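PDB 4Q1K: polyketide biosynthesis enoyl-CoA isomerase PksI from Bacillus subtilis, which catalyses decarboxylation of a PksL-tethered 3-methylglutaconyl group to 3-methylcrotonyl, a step in the biosynthesis of the antibiotic bacillaene. Local coordinates for residues Arg240-Glu243 / Gln244-Met248; Phe163-Pro166 / Lys167-Phe171. The protein carries 1 engineered substitution. One frame throughout, in Å; residues are numbered along the deposited sequence.

Contact 1. Residues Arg240-Glu243 / Gln244-Met248; sequences RVIE and QELMM
Arg-240 and Gln-244 meet one helical turn apart, where NE2 of the glutamine amide lies over one face of the guanidinium, 3.6 Å from Arg-240 NE. The amide and guanidinium planes stand 65° apart, so this is no parallel stack. Gln-244 reaches back because its CG sits beside its own backbone N (chi1 -66°) and the chain beyond runs extended; CG then passes 3.3 Å from Arg-240 O. The same pattern recurs one residue on: Glu-245 CG passes 3.4 Å from Val-241 O, and the carboxylate continues outward, with OE2 3.8 Å from Val-241 CG1 and OE1 4.0 Å from Ile-242 CD1. Leu-246 repeats it against Ile-242, its CD1 lying 4.4 Å from Ile-242 CG2. Beneath the side chains runs the regular i to i+4 bonding of the helix, from Gln-244 N to Arg-240 O through Met-247 N to Glu-243 O. Further out, helix 161-169 begins where Glu-245 points: OE2 is hydrogen-bonded to Thr-162 OG1 and OE1 to Gly-160 N. His-229 of the second subunit packs on Val-241, Gln-244 and Met-248, and the active-site residue His-249 follows directly, its side chain about 5 Å from that of Leu-246. Both oxygens of the buried Glu-245 carboxylate are thus bonded, which fixes its rotation, and the adjoining helix start would probably favour its negative charge.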
ATOM      1  N   ARG B 240      -9.509   1.522 -19.436  1.00 23.33           N
ATOM      2  CA  ARG B 240      -8.916   0.322 -19.968  1.00 26.33           C
ATOM      3  C   ARG B 240      -9.190  -0.897 -19.103  1.00 25.27           C
ATOM      4  O   ARG B 240      -9.301  -1.997 -19.622  1.00 23.60           O
ATOM      5  CB  ARG B 240      -7.423   0.570 -20.048  1.00 29.26           C
ATOM      6  CG  ARG B 240      -6.641  -0.595 -20.588  1.00 44.24           C
ATOM      7  CD  ARG B 240      -5.119  -0.341 -20.461  1.00 58.41           C
ATOM      8  NE  ARG B 240      -4.317  -1.556 -20.706  1.00 70.52           N
ATOM      9  CZ  ARG B 240      -4.220  -2.184 -21.887  1.00 79.07           C
ATOM     10  NH1 ARG B 240      -4.867  -1.719 -22.956  1.00 85.11           N
ATOM     11  NH2 ARG B 240      -3.489  -3.292 -22.007  1.00 71.64           N
ATOM     12  N   VAL B 241      -9.235  -0.726 -17.762  1.00 23.06           N
ATOM     13  CA  VAL B 241      -9.581  -1.802 -16.881  1.00 23.10           C
ATOM     14  C   VAL B 241     -11.008  -2.224 -17.064  1.00 22.49           C
ATOM     15  O   VAL B 241     -11.268  -3.390 -17.073  1.00 21.97           O
ATOM     16  CB  VAL B 241      -9.158  -1.513 -15.364  1.00 22.08           C
ATOM     17  CG1 VAL B 241      -9.468  -2.752 -14.517  1.00 23.48           C
ATOM     18  CG2 VAL B 241      -7.663  -1.235 -15.342  1.00 26.70           C
ATOM     19  N   ILE B 242     -11.924  -1.278 -17.301  1.00 22.52           N
ATOM     20  CA  ILE B 242     -13.338  -1.587 -17.586  1.00 23.77           C
ATOM     21  C   ILE B 242     -13.409  -2.483 -18.844  1.00 24.91           C
ATOM     22  O   ILE B 242     -14.128  -3.495 -18.841  1.00 23.93           O
ATOM     23  CB  ILE B 242     -14.140  -0.276 -17.753  1.00 24.69           C
ATOM     24  CG1 ILE B 242     -14.257   0.438 -16.364  1.00 21.90           C
ATOM     25  CG2 ILE B 242     -15.542  -0.567 -18.242  1.00 25.67           C
ATOM     26  CD1 ILE B 242     -14.879  -0.434 -15.262  1.00 22.11           C
ATOM     27  N   GLU B 243     -12.595  -2.163 -19.847  1.00 28.21           N
ATOM     28  CA  GLU B 243     -12.601  -2.973 -21.126  1.00 27.90           C
ATOM     29  C   GLU B 243     -12.041  -4.383 -20.747  1.00 26.66           C
ATOM     30  O   GLU B 243     -12.581  -5.388 -21.187  1.00 28.89           O
ATOM     31  CB  GLU B 243     -11.656  -2.394 -22.162  1.00 34.00           C
ATOM     32  CG  GLU B 243     -11.922  -1.040 -22.817  1.00 47.58           C
ATOM     33  CD  GLU B 243     -10.747  -0.571 -23.761  1.00 62.04           C
ATOM     34  OE1 GLU B 243     -10.004  -1.412 -24.345  1.00 62.32           O
ATOM     35  OE2 GLU B 243     -10.552   0.667 -23.925  1.00 74.58           O
ATOM     36  N   GLN B 244     -10.951  -4.476 -19.972  1.00 24.27           N
ATOM     37  CA  GLN B 244     -10.477  -5.794 -19.530  1.00 25.03           C
ATOM     38  C   GLN B 244     -11.519  -6.606 -18.735  1.00 26.55           C
ATOM     39  O   GLN B 244     -11.689  -7.803 -18.939  1.00 25.47           O
ATOM     40  CB  GLN B 244      -9.195  -5.605 -18.718  1.00 25.84           C
ATOM     41  CG  GLN B 244      -8.134  -5.090 -19.623  1.00 25.55           C
ATOM     42  CD  GLN B 244      -6.908  -4.648 -18.895  1.00 29.78           C
ATOM     43  OE1 GLN B 244      -6.900  -4.292 -17.703  1.00 28.96           O
ATOM     44  NE2 GLN B 244      -5.848  -4.609 -19.635  1.00 34.85           N
ATOM     45  N   GLU B 245     -12.217  -5.945 -17.813  1.00 22.97           N
ATOM     46  CA  GLU B 245     -13.240  -6.652 -17.049  1.00 21.47           C
ATOM     47  C   GLU B 245     -14.415  -7.099 -17.930  1.00 24.87           C
ATOM     48  O   GLU B 245     -15.016  -8.157 -17.684  1.00 23.06           O
ATOM     49  CB  GLU B 245     -13.765  -5.703 -16.002  1.00 23.16           C
ATOM     50  CG  GLU B 245     -12.716  -5.543 -14.875  1.00 21.04           C
ATOM     51  CD  GLU B 245     -13.179  -4.628 -13.769  1.00 25.10           C
ATOM     52  OE1 GLU B 245     -14.252  -4.082 -13.852  1.00 22.93           O
ATOM     53  OE2 GLU B 245     -12.430  -4.406 -12.772  1.00 22.39           O
ATOM     54  N   LEU B 246     -14.754  -6.279 -18.925  1.00 26.47           N
ATOM     55  CA  LEU B 246     -15.803  -6.697 -19.888  1.00 26.46           C
ATOM     56  C   LEU B 246     -15.329  -7.955 -20.636  1.00 26.25           C
ATOM     57  O   LEU B 246     -16.122  -8.858 -20.809  1.00 27.00           O
ATOM     58  CB  LEU B 246     -16.153  -5.563 -20.903  1.00 27.84           C
ATOM     59  CG  LEU B 246     -17.041  -4.430 -20.371  1.00 29.59           C
ATOM     60  CD1 LEU B 246     -17.163  -3.279 -21.372  1.00 31.77           C
ATOM     61  CD2 LEU B 246     -18.420  -4.993 -19.991  1.00 31.40           C
ATOM     62  N   MET B 247     -14.056  -8.002 -21.012  1.00 25.91           N
ATOM     63  CA  MET B 247     -13.487  -9.180 -21.652  1.00 30.09           C
ATOM     64  C   MET B 247     -13.604 -10.410 -20.754  1.00 29.83           C
ATOM     65  O   MET B 247     -13.979 -11.488 -21.214  1.00 28.22           O
ATOM     66  CB  MET B 247     -12.022  -8.936 -22.022  1.00 31.62           C
ATOM     67  CG  MET B 247     -11.829  -8.131 -23.296  1.00 42.94           C
ATOM     68  SD  MET B 247     -10.111  -8.089 -23.840  1.00 61.25           S
ATOM     69  CE  MET B 247      -9.269  -7.821 -22.282  1.00 55.75           C
ATOM     70  N   MET B 248     -13.284 -10.246 -19.472  1.00 26.75           N
ATOM     71  CA  MET B 248     -13.360 -11.361 -18.521  1.00 23.95           C
ATOM     72  C   MET B 248     -14.813 -11.813 -18.331  1.00 26.44           C
ATOM     73  O   MET B 248     -15.076 -13.022 -18.169  1.00 26.54           O
ATOM     74  CB  MET B 248     -12.658 -10.999 -17.176  1.00 24.21           C
ATOM     75  CG  MET B 248     -11.148 -10.840 -17.336  1.00 26.27           C
ATOM     76  SD  MET B 248     -10.381 -10.774 -15.670  1.00 30.84           S
ATOM     77  CE  MET B 248     -10.955  -9.135 -15.168  1.00 30.21           C
TER

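Contact 2. Residues Phe163-Pro166 / Lys167-Phe171; sequences FIVP and KKLGF
The Phe-163 ring and the Lys-167 side chain lie side by side and point the same way, with Lys-167 CE approaching the ring obliquely, 4.2 Å from CZ. Lys-167 has its CG opposite the backbone N (chi1 -180°), then bends at chi2 and chi3, which carries CE past the ring. The phenylalanine also packs on helix 220-252, touching Leu-234, Gln-237 and Leu-238. One residue on, Ile-164 CD1 presses on the aliphatic part of Lys-168, 3.8 Å from CE, and the ammonium beyond is hydrogen-bonded to Leu-133 O. Val-165 CG1 and Leu-169 CD1 pair more loosely. Pro-166 has no N-H to give to the preceding turn, and the helix kinks there; Pro-166 O still accepts Gly-170 N at 2.9 Å, a bent bond (132° at the hydrogen) with the donor well above the carbonyl plane. Gly-170 O in turn lies 3.6 Å from Pro-166 CA in a C-H...O contact. With its positive phi of 100°, Gly-170 is the first residue past helix 161-169 and the N-cap of helix 171-180. Lys-168 thus combines an apolar stem against Ile-164 with an ammonium bonded to a main-chain carbonyl, while the glycine permits an abrupt change of helix.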
ATOM      1  N   PHE B 163      -9.685  -2.728 -10.352  1.00 20.08           N
ATOM      2  CA  PHE B 163      -8.763  -1.571 -10.323  1.00 20.01           C
ATOM      3  C   PHE B 163      -8.894  -0.897  -8.933  1.00 17.46           C
ATOM      4  O   PHE B 163      -7.886  -0.625  -8.262  1.00 20.83           O
ATOM      5  CB  PHE B 163      -9.228  -0.613 -11.420  1.00 21.17           C
ATOM      6  CG  PHE B 163      -8.514   0.710 -11.362  1.00 22.20           C
ATOM      7  CD1 PHE B 163      -7.182   0.766 -11.735  1.00 22.25           C
ATOM      8  CD2 PHE B 163      -9.139   1.844 -10.835  1.00 24.84           C
ATOM      9  CE1 PHE B 163      -6.482   1.979 -11.706  1.00 25.26           C
ATOM     10  CE2 PHE B 163      -8.409   3.044 -10.732  1.00 30.08           C
ATOM     11  CZ  PHE B 163      -7.064   3.097 -11.165  1.00 24.02           C
ATOM     12  N   ILE B 164     -10.147  -0.646  -8.461  1.00 17.83           N
ATOM     13  CA  ILE B 164     -10.319   0.225  -7.259  1.00 16.91           C
ATOM     14  C   ILE B 164     -10.028  -0.513  -5.960  1.00 19.81           C
ATOM     15  O   ILE B 164      -9.593   0.094  -4.963  1.00 17.27           O
ATOM     16  CB  ILE B 164     -11.700   0.918  -7.272  1.00 17.28           C
ATOM     17  CG1 ILE B 164     -11.711   2.204  -6.360  1.00 18.25           C
ATOM     18  CG2 ILE B 164     -12.745  -0.078  -6.821  1.00 18.40           C
ATOM     19  CD1 ILE B 164     -10.718   3.311  -6.751  1.00 18.28           C
ATOM     20  N   VAL B 165     -10.241  -1.826  -5.952  1.00 20.06           N
ATOM     21  CA  VAL B 165      -9.915  -2.569  -4.721  1.00 18.22           C
ATOM     22  C   VAL B 165      -8.373  -2.566  -4.388  1.00 19.29           C
ATOM     23  O   VAL B 165      -8.037  -2.211  -3.294  1.00 18.04           O
ATOM     24  CB  VAL B 165     -10.629  -3.978  -4.690  1.00 17.85           C
ATOM     25  CG1 VAL B 165     -10.209  -4.732  -3.376  1.00 18.99           C
ATOM     26  CG2 VAL B 165     -12.198  -3.831  -4.791  1.00 18.06           C
ATOM     27  N   PRO B 166      -7.490  -2.943  -5.329  1.00 18.18           N
ATOM     28  CA  PRO B 166      -6.064  -2.814  -5.085  1.00 20.33           C
ATOM     29  C   PRO B 166      -5.716  -1.330  -4.834  1.00 20.58           C
ATOM     30  O   PRO B 166      -4.849  -1.031  -4.035  1.00 21.68           O
ATOM     31  CB  PRO B 166      -5.410  -3.306  -6.382  1.00 21.05           C
ATOM     32  CG  PRO B 166      -6.489  -4.040  -7.178  1.00 23.36           C
ATOM     33  CD  PRO B 166      -7.829  -3.555  -6.644  1.00 20.48           C
ATOM     34  N   LYS B 167      -6.305  -0.414  -5.635  1.00 20.64           N
ATOM     35  CA  LYS B 167      -5.903   1.017  -5.432  1.00 20.94           C
ATOM     36  C   LYS B 167      -6.173   1.481  -3.939  1.00 19.64           C
ATOM     37  O   LYS B 167      -5.403   2.260  -3.381  1.00 20.04           O
ATOM     38  CB  LYS B 167      -6.795   1.817  -6.420  1.00 19.01           C
ATOM     39  CG  LYS B 167      -6.534   3.326  -6.380  1.00 24.26           C
ATOM     40  CD  LYS B 167      -5.076   3.645  -6.514  1.00 24.76           C
ATOM     41  CE  LYS B 167      -4.512   3.298  -7.871  1.00 25.45           C
ATOM     42  NZ  LYS B 167      -3.229   4.047  -8.129  1.00 31.02           N
ATOM     43  N   LYS B 168      -7.301   1.098  -3.368  1.00 18.83           N
ATOM     44  CA  LYS B 168      -7.676   1.657  -2.059  1.00 20.94           C
ATOM     45  C   LYS B 168      -7.234   0.762  -0.895  1.00 21.02           C
ATOM     46  O   LYS B 168      -6.958   1.297   0.188  1.00 20.91           O
ATOM     47  CB  LYS B 168      -9.203   1.784  -2.009  1.00 20.24           C
ATOM     48  CG  LYS B 168      -9.821   2.858  -2.969  1.00 20.34           C
ATOM     49  CD  LYS B 168      -9.191   4.227  -2.707  1.00 25.85           C
ATOM     50  CE  LYS B 168      -9.735   5.257  -3.673  1.00 31.10           C
ATOM     51  NZ  LYS B 168     -10.922   5.915  -3.029  1.00 30.26           N
ATOM     52  N   LEU B 169      -7.293  -0.583  -1.087  1.00 19.45           N
ATOM     53  CA  LEU B 169      -6.966  -1.507   0.033  1.00 21.92           C
ATOM     54  C   LEU B 169      -5.619  -2.134  -0.181  1.00 20.98           C
ATOM     55  O   LEU B 169      -5.147  -2.854   0.743  1.00 19.94           O
ATOM     56  CB  LEU B 169      -7.937  -2.663   0.124  1.00 22.25           C
ATOM     57  CG  LEU B 169      -9.312  -2.135   0.421  1.00 27.50           C
ATOM     58  CD1 LEU B 169     -10.334  -3.256   0.624  1.00 26.28           C
ATOM     59  CD2 LEU B 169      -9.146  -1.289   1.681  1.00 35.36           C
ATOM     60  N   GLY B 170      -4.979  -1.901  -1.320  1.00 18.95           N
ATOM     61  CA  GLY B 170      -3.589  -2.420  -1.443  1.00 18.78           C
ATOM     62  C   GLY B 170      -3.622  -3.722  -2.237  1.00 18.84           C
ATOM     63  O   GLY B 170      -4.628  -4.427  -2.248  1.00 19.73           O
ATOM     64  N   PHE B 171      -2.530  -4.003  -2.952  1.00 17.14           N
ATOM     65  CA  PHE B 171      -2.438  -5.153  -3.824  1.00 18.33           C
ATOM     66  C   PHE B 171      -2.739  -6.481  -3.112  1.00 18.93           C
ATOM     67  O   PHE B 171      -3.560  -7.267  -3.570  1.00 20.03           O
ATOM     68  CB  PHE B 171      -0.957  -5.255  -4.393  1.00 19.00           C
ATOM     69  CG  PHE B 171      -0.866  -6.407  -5.385  1.00 21.21           C
ATOM     70  CD1 PHE B 171      -1.287  -6.215  -6.695  1.00 23.63           C
ATOM     71  CD2 PHE B 171      -0.449  -7.706  -4.984  1.00 20.80           C
ATOM     72  CE1 PHE B 171      -1.240  -7.261  -7.657  1.00 24.68           C
ATOM     73  CE2 PHE B 171      -0.444  -8.766  -5.912  1.00 22.54           C
ATOM     74  CZ  PHE B 171      -0.794  -8.539  -7.247  1.00 23.68           C
TER

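Along the chain, contact 2 comes first, at the end of helix 161-169 and the turn into helix 171-180; contact 1 follows some seventy residues later, within the long helix 220-252. Each is local to one continuous piece of chain and closes no long loop, and the two neither nest nor cross. They do meet in space, although their centres are 16 Å apart: Val-241 CG1 packs 3.8 Å from Phe-163 CB. That touch ties helix 161-169 to helix 220-252 within the crotonase-like fold. Both also border other copies in the homotrimer, contact 2 through Phe-171, which packs on Lys-168 of the second subunit, while Lys-167 and Lys-168 pack on Phe-171 of the third.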